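PDB 4WBX: 2-keto acid:ferredoxin oxidoreductase subunit alpha, which probably takes part in oxidising 2-oxoglutarate with coenzyme A to succinyl-CoA and CO2, passing the electrons to ferredoxin, as one subunit of a heterotetramer. Local coordinates for residues D120-G125 with G137-A142; I46-E51 with A93-G98; F331-I336 with I360-N365; S151-S156 with E272-N277; S158-A163 with E194-P199. All coordinates share one frame; numbering follows the deposited sequence.

Contact 1. Residues D120-G125 with G137-A142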
# COMPACT_ATOMS: atom_id res chain seq x y z
N ASP A 120 7.26 8.25 -16.04
CA ASP A 120 8.05 7.10 -15.62
C ASP A 120 9.48 7.29 -16.12
O ASP A 120 9.75 7.23 -17.31
CB ASP A 120 7.46 5.78 -16.15
CG ASP A 120 8.32 4.57 -15.81
OD1 ASP A 120 9.05 4.61 -14.81
OD2 ASP A 120 8.29 3.56 -16.55
N VAL A 121 10.38 7.57 -15.19
CA VAL A 121 11.76 7.77 -15.56
C VAL A 121 12.50 6.44 -15.46
O VAL A 121 12.87 6.02 -14.37
CB VAL A 121 12.43 8.79 -14.66
CG1 VAL A 121 13.76 9.18 -15.27
CG2 VAL A 121 11.56 10.02 -14.51
N GLN A 122 12.72 5.81 -16.60
CA GLN A 122 13.30 4.46 -16.65
C GLN A 122 14.74 4.40 -16.15
O GLN A 122 15.48 5.38 -16.23
CB GLN A 122 13.21 3.92 -18.06
CG GLN A 122 11.95 3.15 -18.32
CD GLN A 122 11.63 3.00 -19.80
OE1 GLN A 122 11.34 1.90 -20.27
NE2 GLN A 122 11.64 4.12 -20.53
N ARG A 123 15.17 3.23 -15.67
CA ARG A 123 16.42 3.15 -14.93
C ARG A 123 17.00 1.72 -14.90
O ARG A 123 16.30 0.75 -15.18
CB ARG A 123 16.20 3.66 -13.49
CG ARG A 123 17.38 3.50 -12.54
CD ARG A 123 16.94 3.19 -11.10
NE ARG A 123 15.70 2.43 -11.03
CZ ARG A 123 14.88 2.42 -9.98
NH1 ARG A 123 15.16 3.13 -8.90
NH2 ARG A 123 13.79 1.70 -10.03
N SER A 124 18.28 1.62 -14.59
CA SER A 124 18.97 0.35 -14.39
C SER A 124 19.41 0.21 -12.95
O SER A 124 20.00 1.14 -12.38
CB SER A 124 20.18 0.26 -15.32
OG SER A 124 21.25 -0.43 -14.70
N GLY A 125 19.15 -0.95 -12.35
CA GLY A 125 19.51 -1.19 -10.96
C GLY A 125 18.50 -0.63 -9.97
O GLY A 125 18.87 0.07 -9.02
N GLY A 137 13.28 -0.86 -20.08
CA GLY A 137 12.47 -2.01 -19.75
C GLY A 137 11.07 -1.80 -19.15
O GLY A 137 10.56 -2.72 -18.49
N ASP A 138 10.46 -0.63 -19.36
CA ASP A 138 9.07 -0.40 -18.96
C ASP A 138 8.21 -0.03 -20.15
O ASP A 138 7.17 0.62 -19.97
CB ASP A 138 8.93 0.72 -17.91
CG ASP A 138 9.66 0.42 -16.60
OD1 ASP A 138 10.10 -0.73 -16.38
OD2 ASP A 138 9.75 1.35 -15.76
N ILE A 139 8.62 -0.40 -21.36
CA ILE A 139 7.79 -0.08 -22.52
C ILE A 139 6.47 -0.85 -22.51
O ILE A 139 5.39 -0.27 -22.70
CB ILE A 139 8.50 -0.35 -23.85
CG1 ILE A 139 9.83 0.40 -23.91
CG2 ILE A 139 7.58 0.04 -25.02
CD1 ILE A 139 10.80 -0.17 -24.92
N MET A 140 6.55 -2.16 -22.29
CA MET A 140 5.33 -2.97 -22.26
C MET A 140 4.48 -2.65 -21.02
O MET A 140 3.25 -2.52 -21.11
CB MET A 140 5.68 -4.46 -22.31
CG MET A 140 6.27 -4.92 -23.66
SD MET A 140 5.24 -4.43 -25.08
CE MET A 140 4.48 -5.98 -25.49
N GLN A 141 5.13 -2.50 -19.87
CA GLN A 141 4.37 -2.23 -18.66
C GLN A 141 3.65 -0.91 -18.79
O GLN A 141 2.56 -0.74 -18.26
CB GLN A 141 5.28 -2.23 -17.43
CG GLN A 141 4.55 -1.93 -16.14
CD GLN A 141 5.49 -1.81 -14.94
OE1 GLN A 141 5.25 -2.40 -13.88
NE2 GLN A 141 6.55 -1.02 -15.11
N ALA A 142 4.22 0.03 -19.53
CA ALA A 142 3.52 1.29 -19.74
C ALA A 142 2.21 1.06 -20.49
O ALA A 142 1.21 1.73 -20.23
CB ALA A 142 4.42 2.29 -20.49
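Gly137 comes first: its backbone N lies 3.4 Å from Gln122 OE1, at too poor an angle for a hydrogen bond. The bond falls to the next residue, where Asp138 N donates to Gln122 OE1 over 2.8 Å, its N-H aimed at a lone pair in the carbonyl plane. Gln122 reaches that far because its chain is extended beyond CG, and its NE2 is taken by Thr185 O on strand 180-186. With both ends of the amide held, its rotation is fixed.

Asp138 occupies the N-cap position of helix 139-144, yet its carboxylate makes no capping bond. CG stands anti to the carbonyl carbon (chi1 -62°), which brings OD2 to within 2.8 Å of Asp120 OD2. The two side chains cross at about a right angle, but their carboxylates end up nearly coplanar, 13° apart. Asp138 OD1 is hydrogen-bonded to His147 ND1 of the second subunit, tying this buried pair of acids to the interface with that subunit. Ile139 follows with its CB pointing away, though its CG1 still lies 4.2 Å from Gln122 OE1.

Strand 116-122 thus grips the start of the helix that follows it. That helix leads on to strand 153-155, one place beyond 180-186 in the sheet: a beta-alpha-beta crossover of the parallel alpha/beta fold of thiamine diphosphate-binding domains.

Contact 2. Residues I46-E51 with A93-G98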
# COMPACT_ATOMS: atom_id res chain seq x y z
N ILE A 46 13.27 10.67 -5.69
CA ILE A 46 13.94 9.40 -5.99
C ILE A 46 14.71 9.54 -7.29
O ILE A 46 14.23 10.20 -8.22
CB ILE A 46 12.95 8.25 -6.11
CG1 ILE A 46 11.85 8.63 -7.11
CG2 ILE A 46 12.35 7.90 -4.74
CD1 ILE A 46 12.03 8.04 -8.47
N THR A 47 15.89 8.93 -7.38
CA THR A 47 16.71 9.07 -8.59
C THR A 47 16.17 8.16 -9.70
O THR A 47 15.90 6.98 -9.48
CB THR A 47 18.21 8.76 -8.29
OG1 THR A 47 18.56 9.26 -6.99
CG2 THR A 47 19.14 9.40 -9.33
N PRO A 48 16.04 8.69 -10.92
CA PRO A 48 16.37 10.05 -11.33
C PRO A 48 15.16 10.95 -11.59
O PRO A 48 15.15 11.71 -12.56
CB PRO A 48 17.14 9.82 -12.64
CG PRO A 48 16.45 8.64 -13.22
CD PRO A 48 15.87 7.81 -12.08
N ALA A 49 14.15 10.85 -10.73
CA ALA A 49 12.96 11.70 -10.81
C ALA A 49 13.07 12.84 -9.79
O ALA A 49 12.45 13.89 -9.94
CB ALA A 49 11.68 10.87 -10.57
N SER A 50 13.90 12.62 -8.76
CA SER A 50 14.10 13.59 -7.68
C SER A 50 14.52 14.99 -8.15
O SER A 50 14.39 15.95 -7.39
CB SER A 50 15.14 13.05 -6.69
OG SER A 50 16.34 12.65 -7.33
N GLU A 51 15.02 15.11 -9.39
CA GLU A 51 15.33 16.42 -9.95
C GLU A 51 14.06 17.11 -10.47
O GLU A 51 13.97 18.34 -10.39
CB GLU A 51 16.37 16.31 -11.07
CG GLU A 51 17.77 15.87 -10.62
CD GLU A 51 17.89 14.35 -10.44
OE1 GLU A 51 16.86 13.65 -10.57
OE2 GLU A 51 19.01 13.87 -10.17
N ALA A 93 5.43 11.51 -10.72
CA ALA A 93 6.66 11.10 -11.38
C ALA A 93 7.29 9.98 -10.58
O ALA A 93 7.26 10.02 -9.36
CB ALA A 93 7.59 12.24 -11.49
N THR A 94 7.85 8.98 -11.23
CA THR A 94 8.28 7.80 -10.48
C THR A 94 9.30 6.99 -11.27
O THR A 94 9.59 7.30 -12.42
CB THR A 94 7.07 6.88 -10.13
OG1 THR A 94 7.46 5.85 -9.22
CG2 THR A 94 6.51 6.24 -11.39
N SER A 95 9.81 5.95 -10.64
CA SER A 95 10.82 5.13 -11.29
C SER A 95 10.78 3.68 -10.84
O SER A 95 10.85 3.37 -9.66
CB SER A 95 12.20 5.70 -11.01
OG SER A 95 13.20 4.94 -11.67
N GLY A 96 10.71 2.77 -11.79
CA GLY A 96 10.99 1.39 -11.48
C GLY A 96 9.84 0.74 -10.78
O GLY A 96 8.69 0.85 -11.22
N PRO A 97 10.12 0.05 -9.68
CA PRO A 97 9.01 -0.67 -9.06
C PRO A 97 7.98 0.28 -8.45
O PRO A 97 6.92 -0.15 -8.06
CB PRO A 97 9.70 -1.54 -7.99
CG PRO A 97 11.05 -0.96 -7.81
CD PRO A 97 11.43 -0.28 -9.10
N GLY A 98 8.29 1.57 -8.38
CA GLY A 98 7.31 2.55 -7.98
C GLY A 98 6.22 2.53 -9.01
O GLY A 98 5.02 2.55 -8.68
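Ile46 rests its CD1 on Ser95, and around this touch two loops meet that leave the ends of neighbouring parallel strands, 40-43 and 90-94, in the alpha/beta fold of thiamine diphosphate-binding domains. Strand ends on this side of the sheet usually face the cofactor in relatives of this family.

The close packing is at Ile46. CG1 takes the crowded position between backbone N and carbonyl carbon (chi1 52°), and its CD1 is laid 3.5 Å from Ser95 CB. The same methyl lies 3.7 Å from Ser95 N and 4.0 Å from Thr94 C, so it presses on the backbone where the strand gives way to loop. Deeper in, the fit is buried but less close: Ala49 CB stands 4.4 Å from Ala93 CB and 4.3 Å from Thr94 N, two small residues letting the backbones approach. Val121 of strand 116-122 packs against both Pro48 and Ala49 here.

The solvent side is Thr47. It is exposed, its CB points away from 93-98, and its contribution is a carbonyl O 4.0 Å from Ser95 OG. The chain then turns through the cis peptide before Pro48, while Ile46 O accepts from the backbone N of both Ala49 and Ser50, closing the turn that leads into helix 50-59. No hydrogen bond crosses between the two segments. The hydroxyl of Ser95, anti to its own N (chi1 -178°), goes instead to Val121 O, and Pro48 CD lies 3.9 Å from that same OG.

Contact 3. Residues F331-I336 with I360-N365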
# COMPACT_ATOMS: atom_id res chain seq x y z
N PHE A 331 -0.60 2.66 -30.95
CA PHE A 331 0.50 2.38 -31.86
C PHE A 331 0.07 2.17 -33.30
O PHE A 331 -0.80 1.36 -33.57
CB PHE A 331 1.27 1.14 -31.41
CG PHE A 331 2.58 0.99 -32.09
CD1 PHE A 331 3.69 1.75 -31.68
CD2 PHE A 331 2.73 0.10 -33.14
CE1 PHE A 331 4.91 1.62 -32.31
CE2 PHE A 331 3.96 -0.03 -33.77
CZ PHE A 331 5.05 0.73 -33.36
N ASP A 332 0.69 2.89 -34.24
CA ASP A 332 0.34 2.76 -35.66
C ASP A 332 0.97 1.52 -36.30
O ASP A 332 2.10 1.56 -36.78
CB ASP A 332 0.77 3.99 -36.45
CG ASP A 332 0.05 4.09 -37.77
OD1 ASP A 332 -0.98 3.41 -37.94
OD2 ASP A 332 0.51 4.87 -38.64
N PHE A 333 0.21 0.43 -36.31
CA PHE A 333 0.74 -0.84 -36.79
C PHE A 333 0.92 -0.83 -38.31
O PHE A 333 1.96 -1.27 -38.82
CB PHE A 333 -0.18 -2.00 -36.34
CG PHE A 333 -0.01 -2.40 -34.89
CD1 PHE A 333 1.00 -3.30 -34.52
CD2 PHE A 333 -0.85 -1.90 -33.90
CE1 PHE A 333 1.16 -3.68 -33.18
CE2 PHE A 333 -0.68 -2.27 -32.56
CZ PHE A 333 0.33 -3.17 -32.20
N GLU A 334 -0.07 -0.28 -39.02
CA GLU A 334 -0.01 -0.15 -40.47
C GLU A 334 1.24 0.60 -40.97
O GLU A 334 1.84 0.22 -41.96
CB GLU A 334 -1.26 0.56 -40.96
CG GLU A 334 -2.47 0.27 -40.12
CD GLU A 334 -3.73 0.20 -40.95
OE1 GLU A 334 -4.19 1.26 -41.43
OE2 GLU A 334 -4.28 -0.91 -41.11
N LEU A 335 1.62 1.68 -40.29
CA LEU A 335 2.80 2.40 -40.71
C LEU A 335 4.03 1.50 -40.76
O LEU A 335 4.81 1.55 -41.71
CB LEU A 335 3.05 3.59 -39.79
CG LEU A 335 4.35 4.37 -39.97
CD1 LEU A 335 4.04 5.81 -39.69
CD2 LEU A 335 5.44 3.90 -39.01
N ILE A 336 4.20 0.67 -39.73
CA ILE A 336 5.34 -0.25 -39.68
C ILE A 336 5.22 -1.26 -40.82
O ILE A 336 6.22 -1.76 -41.34
CB ILE A 336 5.44 -0.99 -38.33
CG1 ILE A 336 5.48 0.01 -37.17
CG2 ILE A 336 6.65 -1.90 -38.27
CD1 ILE A 336 6.70 0.88 -37.17
N ILE A 360 7.03 -4.10 -33.36
CA ILE A 360 7.56 -3.94 -34.70
C ILE A 360 7.26 -5.20 -35.51
O ILE A 360 6.60 -5.13 -36.55
CB ILE A 360 9.07 -3.65 -34.70
CG1 ILE A 360 9.38 -2.36 -33.93
CG2 ILE A 360 9.57 -3.55 -36.13
CD1 ILE A 360 8.58 -1.16 -34.38
N LYS A 361 7.69 -6.36 -35.01
CA LYS A 361 7.40 -7.64 -35.68
C LYS A 361 5.90 -7.90 -35.91
O LYS A 361 5.51 -8.49 -36.91
CB LYS A 361 8.02 -8.81 -34.90
CG LYS A 361 7.83 -10.15 -35.60
CD LYS A 361 9.10 -10.98 -35.65
CE LYS A 361 9.05 -12.02 -36.77
NZ LYS A 361 10.21 -12.95 -36.71
N GLU A 362 5.05 -7.45 -34.99
CA GLU A 362 3.62 -7.59 -35.19
C GLU A 362 3.17 -6.55 -36.22
O GLU A 362 2.16 -6.73 -36.91
CB GLU A 362 2.86 -7.43 -33.88
CG GLU A 362 1.34 -7.31 -34.02
CD GLU A 362 0.65 -7.06 -32.70
OE1 GLU A 362 1.30 -7.24 -31.65
OE2 GLU A 362 -0.55 -6.68 -32.70
N GLY A 363 3.93 -5.46 -36.32
CA GLY A 363 3.59 -4.41 -37.27
C GLY A 363 3.96 -4.87 -38.66
O GLY A 363 3.18 -4.76 -39.60
N ALA A 364 5.18 -5.40 -38.78
CA ALA A 364 5.67 -5.95 -40.04
C ALA A 364 5.00 -7.29 -40.29
O ALA A 364 5.45 -8.32 -39.78
CB ALA A 364 7.19 -6.10 -40.00
N ASN A 365 3.94 -7.28 -41.09
CA ASN A 365 3.13 -8.48 -41.33
C ASN A 365 3.89 -9.56 -42.07
O ASN A 365 3.38 -10.12 -43.03
CB ASN A 365 1.88 -8.13 -42.14
CG ASN A 365 0.66 -8.89 -41.69
OD1 ASN A 365 0.77 -9.89 -40.98
ND2 ASN A 365 -0.52 -8.42 -42.09
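Phe333 and Gly363 bring the two helices together, their CA atoms just 4.6 Å apart where helix 333-341 begins and helix 356-363 ends. Glycine makes this approach possible: a CB at Gly363 would clash with Ile336 CB, which already lies 4.0 Å from Gly363 CA.

Ile336 and Ile360 cross at about a right angle, CD1 to CD1 at 3.9 Å. The ring of Phe331 bridges this pair and Phe333, with CZ 4.1 Å from Ile360 CD1 and CD2 over the centre of one face of the Phe333 ring. That second ring has Gly363 CA at its edge. Glu362, its CG anti to the backbone N (chi1 170°) and its chain extended, brings CD to 3.5 Å from Phe333 CE1. Ring and carboxylate planes are 24° apart. The polar end has its partner across the interface with the second subunit, Glu362 OE2 being hydrogen-bonded to His358 ND1 of that subunit. Replacing Glu362 with alanine would probably leave that histidine without its carboxylate mate and open a gap beside CE1 of Phe333.

Helix 333-341 leads into strand 345-350, and helix 356-363 is the crossover from that strand to the parallel 369-374, a beta-alpha-beta unit. Val370 of that last strand packs against Ile360 and Ala364, while Leu323, just ahead of strand 324-329, touches Ile336.

Contact 4. Residues S151-S156 with E272-N277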
# COMPACT_ATOMS: atom_id res chain seq x y z
N SER A 151 -7.33 1.99 -22.69
CA SER A 151 -6.42 2.60 -23.63
C SER A 151 -5.91 3.89 -22.99
O SER A 151 -6.66 4.67 -22.39
CB SER A 151 -7.09 2.87 -24.98
OG SER A 151 -6.12 2.94 -26.02
N LEU A 152 -4.61 4.08 -23.08
CA LEU A 152 -4.02 5.33 -22.63
C LEU A 152 -2.89 5.67 -23.58
O LEU A 152 -2.48 4.85 -24.41
CB LEU A 152 -3.54 5.24 -21.17
CG LEU A 152 -2.63 4.09 -20.71
CD1 LEU A 152 -1.25 4.19 -21.31
CD2 LEU A 152 -2.53 4.02 -19.20
N ILE A 153 -2.36 6.87 -23.41
CA ILE A 153 -1.33 7.38 -24.29
C ILE A 153 0.05 7.31 -23.63
O ILE A 153 0.19 7.51 -22.42
CB ILE A 153 -1.68 8.81 -24.68
CG1 ILE A 153 -3.12 8.82 -25.22
CG2 ILE A 153 -0.68 9.35 -25.68
CD1 ILE A 153 -3.72 10.18 -25.32
N VAL A 154 1.05 6.97 -24.43
CA VAL A 154 2.42 6.87 -23.97
C VAL A 154 3.38 7.57 -24.96
O VAL A 154 3.39 7.25 -26.15
CB VAL A 154 2.84 5.41 -23.82
CG1 VAL A 154 4.29 5.29 -23.37
CG2 VAL A 154 1.89 4.71 -22.87
N LEU A 155 4.17 8.51 -24.45
CA LEU A 155 5.06 9.31 -25.28
C LEU A 155 6.49 9.10 -24.84
O LEU A 155 6.77 8.89 -23.66
CB LEU A 155 4.70 10.79 -25.18
CG LEU A 155 3.22 11.04 -25.50
CD1 LEU A 155 2.87 12.51 -25.45
CD2 LEU A 155 2.82 10.45 -26.83
N SER A 156 7.39 9.16 -25.81
CA SER A 156 8.79 8.88 -25.55
C SER A 156 9.71 9.96 -26.10
O SER A 156 9.86 10.09 -27.31
CB SER A 156 9.16 7.53 -26.15
OG SER A 156 10.49 7.20 -25.80
N GLU A 272 -11.97 3.23 -27.71
CA GLU A 272 -12.09 3.76 -29.06
C GLU A 272 -11.71 5.22 -29.10
O GLU A 272 -11.26 5.70 -30.13
CB GLU A 272 -13.51 3.55 -29.59
CG GLU A 272 -13.78 2.12 -30.00
CD GLU A 272 -15.18 1.91 -30.52
OE1 GLU A 272 -16.05 2.78 -30.31
OE2 GLU A 272 -15.39 0.86 -31.15
N LYS A 273 -11.91 5.90 -27.98
CA LYS A 273 -11.50 7.29 -27.79
C LYS A 273 -10.06 7.47 -28.26
O LYS A 273 -9.73 8.36 -29.05
CB LYS A 273 -11.63 7.65 -26.31
CG LYS A 273 -11.58 9.11 -25.98
CD LYS A 273 -11.99 9.34 -24.53
CE LYS A 273 -11.14 8.50 -23.55
NZ LYS A 273 -11.22 8.96 -22.12
N ILE A 274 -9.22 6.56 -27.80
CA ILE A 274 -7.81 6.59 -28.10
C ILE A 274 -7.55 5.88 -29.42
O ILE A 274 -7.02 6.50 -30.35
CB ILE A 274 -6.97 5.93 -26.97
CG1 ILE A 274 -7.25 6.60 -25.63
CG2 ILE A 274 -5.51 6.01 -27.29
CD1 ILE A 274 -7.29 8.10 -25.71
N GLU A 275 -7.91 4.60 -29.51
CA GLU A 275 -7.46 3.76 -30.64
C GLU A 275 -8.03 4.17 -31.99
O GLU A 275 -7.43 3.87 -33.03
CB GLU A 275 -7.80 2.30 -30.37
CG GLU A 275 -6.78 1.62 -29.47
CD GLU A 275 -5.48 1.30 -30.20
OE1 GLU A 275 -4.41 1.24 -29.55
OE2 GLU A 275 -5.54 1.10 -31.43
N LYS A 276 -9.16 4.86 -32.00
CA LYS A 276 -9.72 5.32 -33.26
C LYS A 276 -9.06 6.64 -33.69
O LYS A 276 -9.22 7.09 -34.83
CB LYS A 276 -11.26 5.44 -33.15
CG LYS A 276 -11.93 6.66 -33.79
CD LYS A 276 -13.43 6.43 -33.97
CE LYS A 276 -13.71 5.43 -35.09
NZ LYS A 276 -13.23 5.91 -36.43
N ASN A 277 -8.26 7.24 -32.82
CA ASN A 277 -7.61 8.51 -33.15
C ASN A 277 -6.09 8.48 -33.18
O ASN A 277 -5.43 9.47 -32.85
CB ASN A 277 -8.09 9.60 -32.19
CG ASN A 277 -9.55 9.95 -32.40
OD1 ASN A 277 -10.20 9.36 -33.25
ND2 ASN A 277 -10.06 10.89 -31.64
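Ile274, which buries the most surface here, sets its branched CB against Ser151, the next largest contributor. Ser151 OG lies 3.3 Å from Ile274 CB and 3.4 Å from Ile274 CG2, so the serine oxygen is pressed onto the fork of the isoleucine. The serine carbon joins in, with Ser151 CB 3.7 Å from Ile274 CB. On the other branch, Ile274 CG1 sits 3.8 Å from Ser151 O, placing the isoleucine beside both side chain and backbone of the residue that leads into strand 153-155.

Ile153 is the third piece. Its CB does not aim at the helix, but with CG1 anti to the carbonyl carbon (chi1 -52°) and the chain continuing outward, CD1 comes to 4.2 Å from Ile274 CD1. The two isoleucines meet obliquely through these terminal methyls, a lighter touch than that of Ser151. One helix side chain is therefore held at two points, two residues apart along the incoming chain. Glu275 adds its CG, 3.8 Å from Ser151 OG, while its own side chain also packs on Trp329 and Pro330.

No hydrogen bond crosses between the segments. The polar fastening of the helix is made nearby, where Lys273 NZ forms a salt bridge with Glu113 and hydrogen bonds to Tyr177 O and Arg178 O.

Strand 153-155 runs parallel to 180-186 on one side and antiparallel to 324-329 on the other. Helix 267-275 thus packs across the start of a strand at the seam of a mixed alpha/beta sheet, where the parallel strands of the thiamine diphosphate-binding fold meet the antiparallel 324-329.

Contact 5. Residues S158-A163 with E194-P199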
# COMPACT_ATOMS: atom_id res chain seq x y z
N SER A 158 13.18 11.87 -27.07
CA SER A 158 14.54 11.47 -27.45
C SER A 158 15.57 12.55 -27.10
O SER A 158 16.75 12.26 -26.92
CB SER A 158 14.61 11.14 -28.94
OG SER A 158 15.87 10.59 -29.27
N THR A 159 15.11 13.79 -26.97
CA THR A 159 15.98 14.89 -26.57
C THR A 159 15.41 15.69 -25.40
O THR A 159 14.28 15.48 -24.95
CB THR A 159 16.22 15.87 -27.74
OG1 THR A 159 14.97 16.44 -28.15
CG2 THR A 159 16.86 15.15 -28.91
N VAL A 160 16.20 16.62 -24.91
CA VAL A 160 15.78 17.47 -23.82
C VAL A 160 14.67 18.40 -24.34
O VAL A 160 13.79 18.79 -23.59
CB VAL A 160 16.97 18.23 -23.24
CG1 VAL A 160 16.55 19.14 -22.13
CG2 VAL A 160 17.98 17.24 -22.71
N GLN A 161 14.70 18.70 -25.63
CA GLN A 161 13.70 19.58 -26.22
C GLN A 161 12.39 18.83 -26.41
O GLN A 161 11.31 19.42 -26.42
CB GLN A 161 14.19 20.14 -27.57
CG GLN A 161 13.13 20.90 -28.36
CD GLN A 161 13.02 22.35 -27.94
OE1 GLN A 161 14.03 22.99 -27.68
NE2 GLN A 161 11.81 22.88 -27.88
N GLU A 162 12.50 17.52 -26.59
CA GLU A 162 11.33 16.68 -26.78
C GLU A 162 10.63 16.40 -25.44
O GLU A 162 9.39 16.28 -25.37
CB GLU A 162 11.72 15.40 -27.50
CG GLU A 162 11.85 15.59 -29.00
CD GLU A 162 12.11 14.29 -29.74
OE1 GLU A 162 12.59 13.34 -29.11
OE2 GLU A 162 11.81 14.22 -30.96
N ALA A 163 11.44 16.31 -24.38
CA ALA A 163 10.97 16.17 -23.01
C ALA A 163 10.20 17.40 -22.62
O ALA A 163 9.23 17.33 -21.87
CB ALA A 163 12.13 15.97 -22.07
N GLU A 194 21.07 19.89 -22.55
CA GLU A 194 20.95 20.18 -23.97
C GLU A 194 20.25 21.50 -24.21
O GLU A 194 19.82 22.16 -23.27
CB GLU A 194 20.17 19.09 -24.69
CG GLU A 194 20.84 17.77 -24.85
CD GLU A 194 19.96 16.85 -25.67
OE1 GLU A 194 19.18 17.37 -26.50
OE2 GLU A 194 20.03 15.62 -25.48
N ARG A 195 20.08 21.86 -25.48
CA ARG A 195 19.47 23.13 -25.81
C ARG A 195 17.98 22.97 -25.97
O ARG A 195 17.51 22.13 -26.74
CB ARG A 195 20.05 23.70 -27.11
CG ARG A 195 19.33 24.95 -27.61
CD ARG A 195 19.80 25.34 -29.01
NE ARG A 195 19.28 26.65 -29.40
CZ ARG A 195 18.15 26.85 -30.08
NH1 ARG A 195 17.41 25.81 -30.47
NH2 ARG A 195 17.76 28.08 -30.39
N VAL A 196 17.24 23.81 -25.24
CA VAL A 196 15.78 23.85 -25.31
C VAL A 196 15.32 25.26 -25.67
O VAL A 196 15.64 26.21 -24.96
CB VAL A 196 15.11 23.41 -23.97
CG1 VAL A 196 13.62 23.78 -23.94
CG2 VAL A 196 15.31 21.93 -23.71
N TYR A 197 14.58 25.41 -26.76
CA TYR A 197 13.92 26.68 -26.98
C TYR A 197 12.61 26.69 -26.19
O TYR A 197 11.69 25.93 -26.50
CB TYR A 197 13.66 26.94 -28.47
CG TYR A 197 12.93 28.25 -28.73
CD1 TYR A 197 13.64 29.42 -29.01
CD2 TYR A 197 11.55 28.33 -28.69
CE1 TYR A 197 12.97 30.63 -29.24
CE2 TYR A 197 10.88 29.52 -28.92
CZ TYR A 197 11.60 30.67 -29.19
OH TYR A 197 10.92 31.85 -29.42
N ILE A 198 12.54 27.54 -25.18
CA ILE A 198 11.31 27.71 -24.42
C ILE A 198 10.50 28.89 -24.93
O ILE A 198 10.93 30.02 -24.80
CB ILE A 198 11.60 27.95 -22.95
CG1 ILE A 198 12.37 26.76 -22.39
CG2 ILE A 198 10.32 28.23 -22.19
CD1 ILE A 198 13.04 27.04 -21.07
N PRO A 199 9.34 28.63 -25.54
CA PRO A 199 8.53 29.73 -26.09
C PRO A 199 7.94 30.65 -25.03
O PRO A 199 7.95 30.32 -23.84
CB PRO A 199 7.42 29.00 -26.84
CG PRO A 199 8.02 27.68 -27.19
CD PRO A 199 8.84 27.32 -25.99
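Gln161 reaches from the first turn of helix 160-176, whose start is closed by a capping box of Thr159 and Glu162, to the edge of strand 194-198. Its CB lies 4.0 Å from Arg195 O. The chain then bends at chi2 (85°), swinging the amide to the strand, with CD 3.6 Å from Tyr197 N. At the tip, OE1 accepts from Tyr197 N at 2.6 Å, the N-H meeting a lone pair in the carbonyl plane. NE2 returns a weak bond of 3.3 Å to Tyr197 O and also bonds Asp165 OD1 one turn along the helix. The amide so pairs with both backbone polar groups of one residue, much as a neighbouring strand would. With alanine in place of Gln161, Tyr197 N and O would probably lose these partners and the strand edge would be held less firmly to the helix.

Next to the amide the contact is apolar: Val160 CG1 packs 3.4 Å from Val196 CG2, the two side chains crossing at about a right angle. Strand 19-23 is the antiparallel partner of 194-198.

In the capping box, Glu162 N donates to Thr159 OG1 over 3.1 Å, and Thr159 N gives a weak bond back to Glu162 OE1. The neighbouring helix N-H looks to the strand instead: Val160 N points almost straight, at 170°, to Glu194 OE1, but at 3.5 Å the bond is weak.

Overall arrangement
Contacts 1 to 4 are buried, and 1, 2 and 4 reach the same mixed sheet; contact 5 is only partly buried and holds the small separate antiparallel pair of strands 19-23 and 194-198 to the domain. Contacts 1 and 2 adjoin through neighbouring strands, Val121 N lying 2.9 Å from Thr94 O. Contact 3, on the opposite side of the chain's centre from contact 2, belongs to core domain II of the pyruvate:ferredoxin oxidoreductase family. Chemistry follows place: contacts 2, 3 and 4 have no hydrogen bond between their segments, whereas amides bind backbone in 1 and 5. Polar groups of contacts 1 and 3 also engage the second subunit; contacts 4 and 5 stay within one chain.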